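Local coordinates for aromatic-amino-acid aminotransferase (Burkholderia pseudomallei, PDB 4F4E), which probably transfers amino groups between aromatic amino acids such as L-tyrosine and 2-oxoglutarate, as a homodimer using pyridoxal 5'-phosphate, at residues 210-213 against 214-218; 336-339 against 340-344; 362-365 against 366-369; 374-377 against 378-382. One frame throughout, in Å; residues are numbered along the deposited sequence. Where two conformers were deposited one is given.

Interaction 1: 210-213 against 214-218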
ATOM      1  N   VAL A 210     -18.285 -12.045  19.664  1.00 12.06           N
ATOM      2  CA  VAL A 210     -19.709 -11.882  19.954  1.00 12.31           C
ATOM      3  C   VAL A 210     -20.335 -11.158  18.797  1.00 12.14           C
ATOM      4  O   VAL A 210     -19.915 -10.041  18.503  1.00 11.27           O
ATOM      5  CB  VAL A 210     -19.898 -11.048  21.242  1.00 12.84           C
ATOM      6  CG1 VAL A 210     -21.325 -10.489  21.317  1.00 13.74           C
ATOM      7  CG2 VAL A 210     -19.502 -11.912  22.482  1.00 12.77           C
ATOM      8  N   ASP A 211     -21.328 -11.786  18.171  1.00 12.24           N
ATOM      9  CA  ASP A 211     -21.952 -11.276  16.942  1.00 12.74           C
ATOM     10  C   ASP A 211     -23.417 -10.966  17.129  1.00 13.89           C
ATOM     11  O   ASP A 211     -24.087 -11.522  18.025  1.00 14.23           O
ATOM     12  CB  ASP A 211     -21.855 -12.311  15.848  1.00 13.02           C
ATOM     13  CG  ASP A 211     -20.504 -12.358  15.187  1.00 12.55           C
ATOM     14  OD1 ASP A 211     -19.632 -11.519  15.487  1.00 13.38           O
ATOM     15  OD2 ASP A 211     -20.309 -13.281  14.413  1.00 12.81           O
ATOM     16  N   LEU A 212     -23.922 -10.066  16.280  1.00 14.35           N
ATOM     17  CA  LEU A 212     -25.337  -9.739  16.255  1.00 16.47           C
ATOM     18  C   LEU A 212     -26.080 -10.784  15.427  1.00 18.52           C
ATOM     19  O   LEU A 212     -25.500 -11.398  14.514  1.00 18.39           O
ATOM     20  CB  LEU A 212     -25.577  -8.349  15.660  1.00 15.58           C
ATOM     21  CG  LEU A 212     -24.942  -7.127  16.281  1.00 15.66           C
ATOM     22  CD1 LEU A 212     -25.260  -5.925  15.372  1.00 15.43           C
ATOM     23  CD2 LEU A 212     -25.455  -6.877  17.691  1.00 15.44           C
ATOM     24  N   ASN A 213     -27.349 -11.005  15.771  1.00 24.36           N
ATOM     25  CA  ASN A 213     -28.202 -11.872  14.968  1.00 27.87           C
ATOM     26  C   ASN A 213     -28.941 -11.016  13.933  1.00 31.97           C
ATOM     27  O   ASN A 213     -29.006  -9.788  14.070  1.00 28.25           O
ATOM     28  CB  ASN A 213     -29.191 -12.672  15.855  1.00 28.89           C
ATOM     29  CG  ASN A 213     -30.163 -11.783  16.605  1.00 30.18           C
ATOM     30  OD1 ASN A 213     -30.707 -10.829  16.047  1.00 31.78           O
ATOM     31  ND2 ASN A 213     -30.370 -12.070  17.876  1.00 29.21           N
ATOM     32  N   ASP A 214     -29.495 -11.687  12.917  1.00 36.30           N
ATOM     33  CA  ASP A 214     -30.097 -11.032  11.733  1.00 37.29           C
ATOM     34  C   ASP A 214     -31.196 -10.035  12.075  1.00 36.02           C
ATOM     35  O   ASP A 214     -31.453  -9.084  11.308  1.00 33.69           O
ATOM     36  CB  ASP A 214     -30.652 -12.094  10.778  1.00 40.43           C
ATOM     37  CG  ASP A 214     -29.585 -12.726   9.922  1.00 45.10           C
ATOM     38  OD1 ASP A 214     -28.380 -12.364  10.072  1.00 43.89           O
ATOM     39  OD2 ASP A 214     -29.963 -13.572   9.073  1.00 50.10           O
ATOM     40  N   ALA A 215     -31.824 -10.261  13.222  1.00 33.83           N
ATOM     41  CA  ALA A 215     -32.868  -9.407  13.736  1.00 34.21           C
ATOM     42  C   ALA A 215     -32.341  -8.179  14.466  1.00 32.37           C
ATOM     43  O   ALA A 215     -32.959  -7.127  14.438  1.00 28.92           O
ATOM     44  CB  ALA A 215     -33.777 -10.194  14.649  1.00 34.48           C
ATOM     45  N   GLN A 216     -31.217  -8.322  15.160  1.00 29.31           N
ATOM     46  CA  GLN A 216     -30.556  -7.176  15.758  1.00 26.30           C
ATOM     47  C   GLN A 216     -29.968  -6.319  14.634  1.00 23.27           C
ATOM     48  O   GLN A 216     -29.977  -5.074  14.711  1.00 23.32           O
ATOM     49  CB  GLN A 216     -29.492  -7.627  16.754  1.00 25.76           C
ATOM     50  CG  GLN A 216     -30.090  -8.281  18.007  1.00 26.90           C
ATOM     51  CD  GLN A 216     -29.030  -8.976  18.861  1.00 26.90           C
ATOM     52  OE1 GLN A 216     -28.120  -9.600  18.333  1.00 25.80           O
ATOM     53  NE2 GLN A 216     -29.134  -8.826  20.194  1.00 25.47           N
ATOM     54  N   TRP A 217     -29.473  -6.974  13.587  1.00 21.22           N
ATOM     55  CA  TRP A 217     -28.952  -6.250  12.432  1.00 19.25           C
ATOM     56  C   TRP A 217     -30.047  -5.417  11.811  1.00 19.51           C
ATOM     57  O   TRP A 217     -29.800  -4.262  11.438  1.00 17.35           O
ATOM     58  CB  TRP A 217     -28.383  -7.182  11.401  1.00 17.84           C
ATOM     59  CG  TRP A 217     -26.943  -7.576  11.637  1.00 16.59           C
ATOM     60  CD1 TRP A 217     -26.431  -8.847  11.871  1.00 16.13           C
ATOM     61  CD2 TRP A 217     -25.806  -6.684  11.637  1.00 15.29           C
ATOM     62  NE1 TRP A 217     -25.067  -8.817  12.005  1.00 15.62           N
ATOM     63  CE2 TRP A 217     -24.622  -7.525  11.863  1.00 14.87           C
ATOM     64  CE3 TRP A 217     -25.651  -5.323  11.459  1.00 14.84           C
ATOM     65  CZ2 TRP A 217     -23.367  -7.001  11.920  1.00 13.69           C
ATOM     66  CZ3 TRP A 217     -24.368  -4.802  11.506  1.00 14.59           C
ATOM     67  CH2 TRP A 217     -23.261  -5.618  11.759  1.00 14.01           C
ATOM     68  N   ALA A 218     -31.279  -5.942  11.748  1.00 19.96           N
ATOM     69  CA  ALA A 218     -32.374  -5.155  11.133  1.00 20.78           C
ATOM     70  C   ALA A 218     -32.661  -3.881  11.923  1.00 21.05           C
ATOM     71  O   ALA A 218     -32.974  -2.823  11.345  1.00 20.52           O
ATOM     72  CB  ALA A 218     -33.647  -6.020  10.979  1.00 21.92           C
TER
HETATM   73  O   HOH W   1     -26.442 -11.527  19.402  1.00 19.46           O
HETATM   74  O   HOH W   2     -23.111 -10.900  12.517  1.00 17.90           O
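N213 and W217 mark the first turn of helix 214-227: the extended backbone of 210-213 runs straight into the helix, and W217 N donates to N213 O at 2.9 Å. N213 is the N-cap. Its chi1 of 63° places CG between the backbone N and the carbonyl carbon, folding OD1 back over the helix start, where it accepts from Q216 N at 2.7 Å and, more weakly, from A215 N. Q216 answers in the other direction: its extended chain crosses that of N213 at about a right angle, and OE1 takes the N-H of N213 at 3.0 Å, in its own carbonyl plane on a lone pair and nearly straight at 169°. The two amide planes lie stacked. These reciprocal bonds define a capping box. One water donates to both Q216 OE1 and D211 O, so OE1 is gripped twice. On another side of the turn L212 meets W217 at about a right angle; L212 CD1 sits 3.8 Å from the centroid of the six-membered ring of W217, 7° off its normal, a CH-pi contact over the face. A second water bridges W217 NE1 and L212 O, lying at the indole edge. The chemistry implies a helix start held from two directions: N213 OD1 takes Q216 N firmly and A215 N weakly, Q216 OE1 takes the N-H of N213, and L212 forms an apolar lid on W217 beside them.

Interaction 2: 336-339 against 340-344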
ATOM      1  N   GLU A 336     -13.366 -26.070   5.792  1.00 13.20           N
ATOM      2  CA  GLU A 336     -12.603 -26.934   6.719  1.00 14.14           C
ATOM      3  C   GLU A 336     -11.992 -26.074   7.853  1.00 13.44           C
ATOM      4  O   GLU A 336     -11.994 -26.483   9.010  1.00 12.96           O
ATOM      5  CB  GLU A 336     -11.523 -27.708   5.964  1.00 15.18           C
ATOM      6  CG  GLU A 336     -12.122 -28.720   5.008  1.00 17.03           C
ATOM      7  CD  GLU A 336     -11.109 -29.290   4.049  1.00 18.88           C
ATOM      8  OE1 GLU A 336      -9.985 -28.741   3.959  1.00 20.59           O
ATOM      9  OE2 GLU A 336     -11.445 -30.245   3.335  1.00 21.27           O
ATOM     10  N   MET A 337     -11.540 -24.884   7.519  1.00 13.19           N
ATOM     11  CA  MET A 337     -11.017 -23.971   8.522  1.00 13.30           C
ATOM     12  C   MET A 337     -12.121 -23.474   9.481  1.00 13.40           C
ATOM     13  O   MET A 337     -11.941 -23.517  10.718  1.00 13.61           O
ATOM     14  CB  MET A 337     -10.272 -22.811   7.856  1.00 14.16           C
ATOM     15  CG  MET A 337      -9.084 -23.266   7.035  1.00 14.97           C
ATOM     16  SD  MET A 337      -8.522 -21.993   5.904  1.00 18.67           S
ATOM     17  CE  MET A 337      -7.940 -20.774   6.990  1.00 14.93           C
ATOM     18  N   ARG A 338     -13.259 -23.049   8.919  1.00 12.61           N
ATOM     19  CA  ARG A 338     -14.440 -22.726   9.717  1.00 13.34           C
ATOM     20  C   ARG A 338     -14.770 -23.876  10.668  1.00 13.26           C
ATOM     21  O   ARG A 338     -14.967 -23.680  11.861  1.00 12.96           O
ATOM     22  CB  ARG A 338     -15.645 -22.439   8.822  1.00 13.87           C
ATOM     23  CG  ARG A 338     -16.915 -22.091   9.564  1.00 15.31           C
ATOM     24  CD  ARG A 338     -18.034 -21.716   8.602  1.00 17.11           C
ATOM     25  NE  ARG A 338     -18.400 -22.781   7.669  1.00 19.00           N
ATOM     26  CZ  ARG A 338     -18.166 -22.777   6.337  1.00 20.81           C
ATOM     27  NH1 ARG A 338     -17.506 -21.789   5.683  1.00 20.38           N
ATOM     28  NH2 ARG A 338     -18.637 -23.782   5.633  1.00 20.78           N
ATOM     29  N   ASP A 339     -14.842 -25.078  10.123  1.00 13.28           N
ATOM     30  CA  ASP A 339     -15.281 -26.224  10.917  1.00 14.34           C
ATOM     31  C   ASP A 339     -14.246 -26.626  11.964  1.00 13.64           C
ATOM     32  O   ASP A 339     -14.624 -27.128  13.034  1.00 13.66           O
ATOM     33  CB  ASP A 339     -15.588 -27.397   9.999  1.00 15.11           C
ATOM     34  CG  ASP A 339     -16.912 -27.216   9.189  1.00 16.49           C
ATOM     35  OD1 ASP A 339     -17.780 -26.360   9.461  1.00 16.90           O
ATOM     36  OD2 ASP A 339     -17.059 -28.015   8.288  1.00 18.18           O
ATOM     37  N   ARG A 340     -12.952 -26.456  11.675  1.00 12.99           N
ATOM     38  CA  ARG A 340     -11.931 -26.817  12.678  0.50 13.12           C
ATOM     39  C   ARG A 340     -12.035 -25.892  13.875  1.00 12.99           C
ATOM     40  O   ARG A 340     -11.971 -26.340  15.002  1.00 13.46           O
ATOM     41  CB  ARG A 340     -10.500 -26.808  12.154  0.50 12.79           C
ATOM     42  CG  ARG A 340      -9.578 -27.534  13.124  0.50 12.92           C
ATOM     43  CD  ARG A 340      -8.146 -27.101  12.982  0.50 12.74           C
ATOM     44  NE  ARG A 340      -7.950 -25.724  13.399  0.50 12.36           N
ATOM     45  CZ  ARG A 340      -6.826 -25.064  13.197  0.50 12.22           C
ATOM     46  NH1 ARG A 340      -5.804 -25.671  12.567  0.50 11.88           N
ATOM     47  NH2 ARG A 340      -6.724 -23.818  13.620  0.50 11.88           N
ATOM     48  N   ILE A 341     -12.244 -24.603  13.636  1.00 12.30           N
ATOM     49  CA  ILE A 341     -12.448 -23.667  14.734  1.00 11.93           C
ATOM     50  C   ILE A 341     -13.621 -24.075  15.608  1.00 12.24           C
ATOM     51  O   ILE A 341     -13.534 -24.030  16.824  1.00 11.76           O
ATOM     52  CB  ILE A 341     -12.604 -22.201  14.242  1.00 11.38           C
ATOM     53  CG1 ILE A 341     -11.311 -21.694  13.587  1.00 11.44           C
ATOM     54  CG2 ILE A 341     -13.048 -21.293  15.403  1.00 11.20           C
ATOM     55  CD1 ILE A 341     -11.549 -20.382  12.786  1.00 11.19           C
ATOM     56  N   ARG A 342     -14.728 -24.444  14.983  1.00 12.85           N
ATOM     57  CA  ARG A 342     -15.919 -24.893  15.703  1.00 13.94           C
ATOM     58  C   ARG A 342     -15.614 -26.147  16.533  1.00 13.94           C
ATOM     59  O   ARG A 342     -16.119 -26.295  17.647  1.00 14.37           O
ATOM     60  CB  ARG A 342     -17.030 -25.213  14.713  1.00 14.84           C
ATOM     61  CG  ARG A 342     -17.651 -24.023  14.008  1.00 16.51           C
ATOM     62  CD  ARG A 342     -18.787 -24.466  13.100  1.00 19.04           C
ATOM     63  NE  ARG A 342     -19.494 -23.347  12.471  1.00 21.46           N
ATOM     64  CZ  ARG A 342     -20.536 -23.493  11.654  1.00 24.12           C
ATOM     65  NH1 ARG A 342     -20.999 -24.709  11.334  1.00 27.28           N
ATOM     66  NH2 ARG A 342     -21.152 -22.430  11.177  1.00 24.69           N
ATOM     67  N   ALA A 343     -14.819 -27.045  15.970  1.00 13.49           N
ATOM     68  CA  ALA A 343     -14.472 -28.299  16.670  1.00 13.87           C
ATOM     69  C   ALA A 343     -13.645 -27.958  17.936  1.00 13.58           C
ATOM     70  O   ALA A 343     -13.794 -28.598  19.007  1.00 14.14           O
ATOM     71  CB  ALA A 343     -13.651 -29.203  15.764  1.00 13.67           C
ATOM     72  N   MET A 344     -12.788 -26.954  17.808  1.00 12.80           N
ATOM     73  CA  MET A 344     -11.918 -26.550  18.930  1.00 12.87           C
ATOM     74  C   MET A 344     -12.748 -25.854  19.985  1.00 12.61           C
ATOM     75  O   MET A 344     -12.563 -26.104  21.190  1.00 12.55           O
ATOM     76  CB  MET A 344     -10.749 -25.670  18.460  1.00 12.56           C
ATOM     77  CG  MET A 344      -9.718 -26.362  17.590  1.00 13.42           C
ATOM     78  SD  MET A 344      -8.930 -27.768  18.398  1.00 15.45           S
ATOM     79  CE  MET A 344      -9.944 -29.126  17.834  1.00 16.44           C
TER
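R338 and R342 occupy successive turns of helix 324-354, whose i to i+4 backbone bonds continue unbroken through both segments: R340 N reaches E336 O at 2.8 Å, I341 N reaches M337 O at 3.1 Å, and the bonds R342 N to R338 O and A343 N to D339 O follow in step. On one flank the two arginine side chains lie side by side and point the same way. R342 is extended from CG to NE, with its chi1 of -70° setting CG anti to the carbonyl carbon, and its guanidinium has R338 CG over one face, 4.1 Å from R342 NE. In R338 the bend at chi3 (61°) turns its guanidinium off the line of R342, and the two planes end 65° apart. R338 NE and R342 NH2 remain 4.5 Å from each other; the like charges are probably tolerated because each head has its own acceptor, G239 O for R338 NH1, and G241 O together with the carboxylate of E242 for R342 NH2. D339 adds a nearby negative charge: its OD1 is 4.1 Å from R342 NH1 but well out of the guanidinium plane, beyond salt-bridge range. I341 lays CG1 against M337 O, 3.5 Å away, on a buried side where M337 packs on Y59 and L69 and I341 on V400. Elsewhere E336 pairs with R70. The pattern is that of a long, amphipathic alpha-helix, with an apolar strip turned into the protein and R338 and R342 fastening one flank to the loop that holds G239, G241 and E242.

Interaction 3: 362-365 against 366-369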
ATOM      1  N   SER A 362     -20.009 -22.550  28.117  1.00 28.38           N
ATOM      2  CA  SER A 362     -20.946 -22.615  26.994  1.00 29.12           C
ATOM      3  C   SER A 362     -20.913 -21.432  25.966  1.00 26.26           C
ATOM      4  O   SER A 362     -21.046 -21.643  24.758  1.00 24.93           O
ATOM      5  CB  SER A 362     -22.348 -22.817  27.586  1.00 34.41           C
ATOM      6  OG  SER A 362     -23.321 -22.965  26.573  1.00 40.64           O
ATOM      7  N   PHE A 363     -20.721 -20.197  26.436  1.00 22.76           N
ATOM      8  CA  PHE A 363     -20.589 -19.045  25.567  1.00 19.77           C
ATOM      9  C   PHE A 363     -19.492 -19.180  24.484  1.00 17.79           C
ATOM     10  O   PHE A 363     -19.578 -18.533  23.451  1.00 16.29           O
ATOM     11  CB  PHE A 363     -20.334 -17.772  26.370  1.00 20.50           C
ATOM     12  CG  PHE A 363     -19.012 -17.741  27.078  1.00 20.73           C
ATOM     13  CD1 PHE A 363     -17.871 -17.255  26.449  1.00 19.93           C
ATOM     14  CD2 PHE A 363     -18.906 -18.199  28.399  1.00 22.06           C
ATOM     15  CE1 PHE A 363     -16.653 -17.224  27.107  1.00 20.56           C
ATOM     16  CE2 PHE A 363     -17.686 -18.142  29.066  1.00 21.90           C
ATOM     17  CZ  PHE A 363     -16.559 -17.693  28.411  1.00 21.55           C
ATOM     18  N   ILE A 364     -18.507 -20.042  24.706  1.00 16.12           N
ATOM     19  CA  ILE A 364     -17.450 -20.250  23.714  1.00 15.64           C
ATOM     20  C   ILE A 364     -18.044 -20.835  22.448  1.00 14.95           C
ATOM     21  O   ILE A 364     -17.549 -20.588  21.360  1.00 14.57           O
ATOM     22  CB  ILE A 364     -16.321 -21.177  24.266  1.00 15.86           C
ATOM     23  CG1 ILE A 364     -15.602 -20.493  25.437  1.00 16.27           C
ATOM     24  CG2 ILE A 364     -15.293 -21.524  23.188  1.00 15.78           C
ATOM     25  CD1 ILE A 364     -14.736 -19.308  25.046  1.00 17.51           C
ATOM     26  N   ASN A 365     -19.086 -21.635  22.559  1.00 15.19           N
ATOM     27  CA  ASN A 365     -19.709 -22.154  21.333  1.00 16.16           C
ATOM     28  C   ASN A 365     -20.582 -21.141  20.571  1.00 15.85           C
ATOM     29  O   ASN A 365     -20.815 -21.307  19.355  1.00 17.33           O
ATOM     30  CB  ASN A 365     -20.538 -23.384  21.655  1.00 17.13           C
ATOM     31  CG  ASN A 365     -19.696 -24.629  21.814  1.00 17.75           C
ATOM     32  OD1 ASN A 365     -18.652 -24.809  21.166  1.00 17.12           O
ATOM     33  ND2 ASN A 365     -20.187 -25.540  22.648  1.00 17.76           N
ATOM     34  N   ALA A 366     -21.018 -20.100  21.277  1.00 15.10           N
ATOM     35  CA  ALA A 366     -21.882 -19.045  20.724  1.00 15.42           C
ATOM     36  C   ALA A 366     -21.061 -17.959  20.055  1.00 14.79           C
ATOM     37  O   ALA A 366     -21.532 -17.310  19.110  1.00 14.74           O
ATOM     38  CB  ALA A 366     -22.682 -18.424  21.839  1.00 16.46           C
ATOM     39  N   GLN A 367     -19.846 -17.752  20.558  1.00 13.71           N
ATOM     40  CA  GLN A 367     -18.887 -16.853  19.915  1.00 13.37           C
ATOM     41  C   GLN A 367     -18.363 -17.455  18.611  1.00 13.25           C
ATOM     42  O   GLN A 367     -18.342 -18.676  18.429  1.00 13.29           O
ATOM     43  CB  GLN A 367     -17.782 -16.418  20.907  1.00 12.86           C
ATOM     44  CG  GLN A 367     -18.402 -15.646  22.060  1.00 13.54           C
ATOM     45  CD  GLN A 367     -17.485 -15.302  23.204  1.00 13.22           C
ATOM     46  OE1 GLN A 367     -16.350 -15.740  23.260  1.00 12.81           O
ATOM     47  NE2 GLN A 367     -17.996 -14.497  24.139  1.00 13.47           N
ATOM     48  N   ARG A 368     -18.015 -16.578  17.676  1.00 13.12           N
ATOM     49  CA  ARG A 368     -17.655 -16.994  16.316  1.00 13.49           C
ATOM     50  C   ARG A 368     -16.413 -16.305  15.801  1.00 12.33           C
ATOM     51  O   ARG A 368     -16.158 -15.152  16.112  1.00 12.23           O
ATOM     52  CB  ARG A 368     -18.783 -16.664  15.327  1.00 14.52           C
ATOM     53  CG  ARG A 368     -20.095 -17.282  15.693  1.00 16.38           C
ATOM     54  CD  ARG A 368     -20.993 -17.420  14.476  1.00 17.59           C
ATOM     55  NE  ARG A 368     -21.301 -16.112  13.993  1.00 18.26           N
ATOM     56  CZ  ARG A 368     -21.949 -15.847  12.871  1.00 19.06           C
ATOM     57  NH1 ARG A 368     -22.454 -16.822  12.109  1.00 19.06           N
ATOM     58  NH2 ARG A 368     -22.161 -14.582  12.572  1.00 18.81           N
ATOM     59  N   GLY A 369     -15.707 -17.005  14.929  1.00 11.76           N
ATOM     60  CA  GLY A 369     -14.527 -16.498  14.249  1.00 10.91           C
ATOM     61  C   GLY A 369     -13.282 -16.927  14.970  1.00 10.99           C
ATOM     62  O   GLY A 369     -13.284 -17.915  15.730  1.00 10.45           O
TER
HETATM   63  O   HOH W   3     -21.736 -20.169  17.122  1.00 28.08           O
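F363 and Q367 lie side by side, pointing the same way, across a short, weakly bonded helical turn. A chi1 of 67° makes the ring of F363 stand over its own main chain. Q367 has CG anti to its carbonyl carbon and an extended chain beyond, and its methylene CG passes F363 O at 3.4 Å before the amide arrives beside the ring. There Q367 CD lies at the ring edge, in plane, and Q367 NE2 comes to 3.6 Å from F363 CD1, with the amide turned 60° against the ring. This is plain van der Waals contact, NE2 lying oblique to the ring. The polar ends of Q367 have hydrogen-bond partners beyond the turn: OE1 bonds with S372 OG, and NE2 with N178 O. Those two bonds fix the rotation of the amide. The backbone beneath is joined by F363 O, which takes Q367 N at 3.0 Å with an N-H...O angle of 154° and A366 N more weakly at 3.0 Å. On the outer side a water donates to N365 O at 2.7 Å and weakly to A366 O. I364 and N365 turn to helix 324-354, where I364 packs on V349 and N365 ND2 binds N346 OD1. The turn thus sits between that long helix and strand 371-373, reached through S372, while the backbone of R368 pairs with that of G209 in the loop ahead of helix 214-227.

Interaction 4: 374-377 against 378-382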
ATOM      1  N   SER A 374     -12.353 -15.037  26.716  1.00 13.50           N
ATOM      2  CA  SER A 374     -12.446 -16.160  27.642  1.00 13.87           C
ATOM      3  C   SER A 374     -13.080 -15.813  28.949  1.00 15.02           C
ATOM      4  O   SER A 374     -13.585 -16.713  29.631  1.00 15.95           O
ATOM      5  CB  SER A 374     -11.079 -16.776  27.965  1.00 13.42           C
ATOM      6  OG  SER A 374     -10.184 -15.913  28.645  1.00 12.88           O
ATOM      7  N   GLY A 375     -12.966 -14.551  29.328  1.00 15.71           N
ATOM      8  CA  GLY A 375     -13.403 -14.068  30.634  1.00 18.04           C
ATOM      9  C   GLY A 375     -12.390 -14.345  31.729  1.00 18.54           C
ATOM     10  O   GLY A 375     -12.703 -14.165  32.885  1.00 20.54           O
ATOM     11  N   LEU A 376     -11.172 -14.780  31.389  1.00 18.56           N
ATOM     12  CA  LEU A 376     -10.136 -14.918  32.396  1.00 19.05           C
ATOM     13  C   LEU A 376      -9.765 -13.507  32.799  1.00 19.67           C
ATOM     14  O   LEU A 376      -9.706 -12.620  31.949  1.00 17.83           O
ATOM     15  CB  LEU A 376      -8.916 -15.653  31.868  1.00 19.35           C
ATOM     16  CG  LEU A 376      -9.085 -17.147  31.550  1.00 19.38           C
ATOM     17  CD1 LEU A 376      -7.761 -17.700  30.982  1.00 20.40           C
ATOM     18  CD2 LEU A 376      -9.494 -17.957  32.765  1.00 21.92           C
ATOM     19  N   THR A 377      -9.579 -13.300  34.103  1.00 19.05           N
ATOM     20  CA  THR A 377      -9.048 -12.048  34.613  1.00 18.71           C
ATOM     21  C   THR A 377      -7.596 -11.899  34.277  1.00 18.93           C
ATOM     22  O   THR A 377      -6.919 -12.872  33.937  1.00 19.61           O
ATOM     23  CB  THR A 377      -9.151 -11.976  36.160  1.00 19.06           C
ATOM     24  OG1 THR A 377      -8.313 -12.973  36.775  1.00 17.73           O
ATOM     25  CG2 THR A 377     -10.621 -12.149  36.672  1.00 19.20           C
ATOM     26  N   SER A 378      -7.089 -10.682  34.429  1.00 18.41           N
ATOM     27  CA  SER A 378      -5.689 -10.404  34.148  0.50 19.09           C
ATOM     28  C   SER A 378      -4.797 -11.259  35.063  1.00 18.76           C
ATOM     29  O   SER A 378      -3.742 -11.739  34.654  1.00 19.20           O
ATOM     30  CB  SER A 378      -5.388  -8.911  34.310  0.50 19.06           C
ATOM     31  OG  SER A 378      -6.084  -8.168  33.324  0.50 19.46           O
ATOM     32  N   ALA A 379      -5.230 -11.444  36.291  1.00 19.14           N
ATOM     33  CA  ALA A 379      -4.498 -12.277  37.262  1.00 18.77           C
ATOM     34  C   ALA A 379      -4.449 -13.732  36.815  1.00 18.16           C
ATOM     35  O   ALA A 379      -3.410 -14.376  36.927  1.00 17.69           O
ATOM     36  CB  ALA A 379      -5.130 -12.182  38.623  1.00 19.26           C
ATOM     37  N   GLN A 380      -5.587 -14.254  36.352  1.00 17.29           N
ATOM     38  CA  GLN A 380      -5.648 -15.633  35.871  1.00 17.07           C
ATOM     39  C   GLN A 380      -4.773 -15.790  34.603  1.00 16.32           C
ATOM     40  O   GLN A 380      -4.100 -16.802  34.439  1.00 15.66           O
ATOM     41  CB  GLN A 380      -7.093 -16.043  35.622  1.00 17.53           C
ATOM     42  CG  GLN A 380      -7.871 -16.222  36.928  1.00 19.17           C
ATOM     43  CD  GLN A 380      -9.367 -16.232  36.753  1.00 20.12           C
ATOM     44  OE1 GLN A 380      -9.892 -15.779  35.726  1.00 20.28           O
ATOM     45  NE2 GLN A 380     -10.076 -16.745  37.753  1.00 19.70           N
ATOM     46  N   VAL A 381      -4.813 -14.800  33.708  1.00 15.37           N
ATOM     47  CA  VAL A 381      -3.963 -14.817  32.493  1.00 15.04           C
ATOM     48  C   VAL A 381      -2.472 -14.857  32.889  1.00 16.17           C
ATOM     49  O   VAL A 381      -1.680 -15.607  32.302  1.00 15.45           O
ATOM     50  CB  VAL A 381      -4.283 -13.623  31.585  1.00 14.47           C
ATOM     51  CG1 VAL A 381      -3.217 -13.446  30.504  1.00 13.58           C
ATOM     52  CG2 VAL A 381      -5.691 -13.784  31.009  1.00 13.42           C
ATOM     53  N   ASP A 382      -2.092 -14.081  33.911  1.00 16.81           N
ATOM     54  CA  ASP A 382      -0.700 -14.069  34.370  1.00 18.32           C
ATOM     55  C   ASP A 382      -0.314 -15.475  34.922  1.00 17.49           C
ATOM     56  O   ASP A 382       0.761 -15.985  34.656  1.00 17.13           O
ATOM     57  CB  ASP A 382      -0.484 -13.054  35.503  1.00 20.19           C
ATOM     58  CG  ASP A 382      -0.546 -11.607  35.056  1.00 23.08           C
ATOM     59  OD1 ASP A 382      -0.181 -11.293  33.901  1.00 25.18           O
ATOM     60  OD2 ASP A 382      -0.931 -10.774  35.916  1.00 25.84           O
TER
HETATM   61  O   HOH W   4     -12.506 -15.887  35.297  1.00 25.83           O
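T377 and Q380 are brought together by two torsions: chi1 of 65° in T377 tucks OG1 over its own backbone, facing the first turn of helix 378-388, and chi1 of -71° in Q380, followed by an extended chain, sends its amide back toward the loop. T377 OG1 then accepts from Q380 N at 3.0 Å in a nearly straight bond, while T377 N donates to Q380 OE1 at 3.0 Å, the donor tilted 31° from the carbonyl plane. This exchange is a capping box with T377 as the N-cap. V381 N closes the turn on T377 O at 2.9 Å. Q380 OE1 has a second donor, a water that also gives a hydrogen to G375 O, and L376 CD2 approaches the same oxygen at 3.7 Å, the two side chains crossing at about a right angle. L376 CB meets V381 CG2 at 3.8 Å, an apolar contact flanking the cap. Before it, S374 OG accepts from L376 N at 3.1 Å in an ST turn, and G375 passes through positive phi. The cap thus joins strand 371-373 to helix 378-388. S374 pairs through its backbone with G396, just ahead of strand 397-399, S378 OG in the conformer given binds S394 O, and L376 and Q380 pack on the C-terminal helix 408-419.

Overall arrangement
Along the chain the four contacts come in series, none enclosing or crossing another. Interaction 1 caps the start of helix 214-227, which leads on to strand 230-235 of the large mixed sheet. Interaction 2 is an i to i+4 contact along helix 324-354; interaction 3 closes a short turn after it, and interaction 4 caps the start of helix 378-388 after strand 371-373. Interaction 3 is the hub, touching all three others: R368 NH2 makes a salt bridge of 2.9 Å to D211 OD2, which also accepts from C204 N, G369 O packs on I341 CG2, and F363 CZ reaches S374 O. Among the four, 1 and 4, about 28 Å apart between centres, connect through interaction 3.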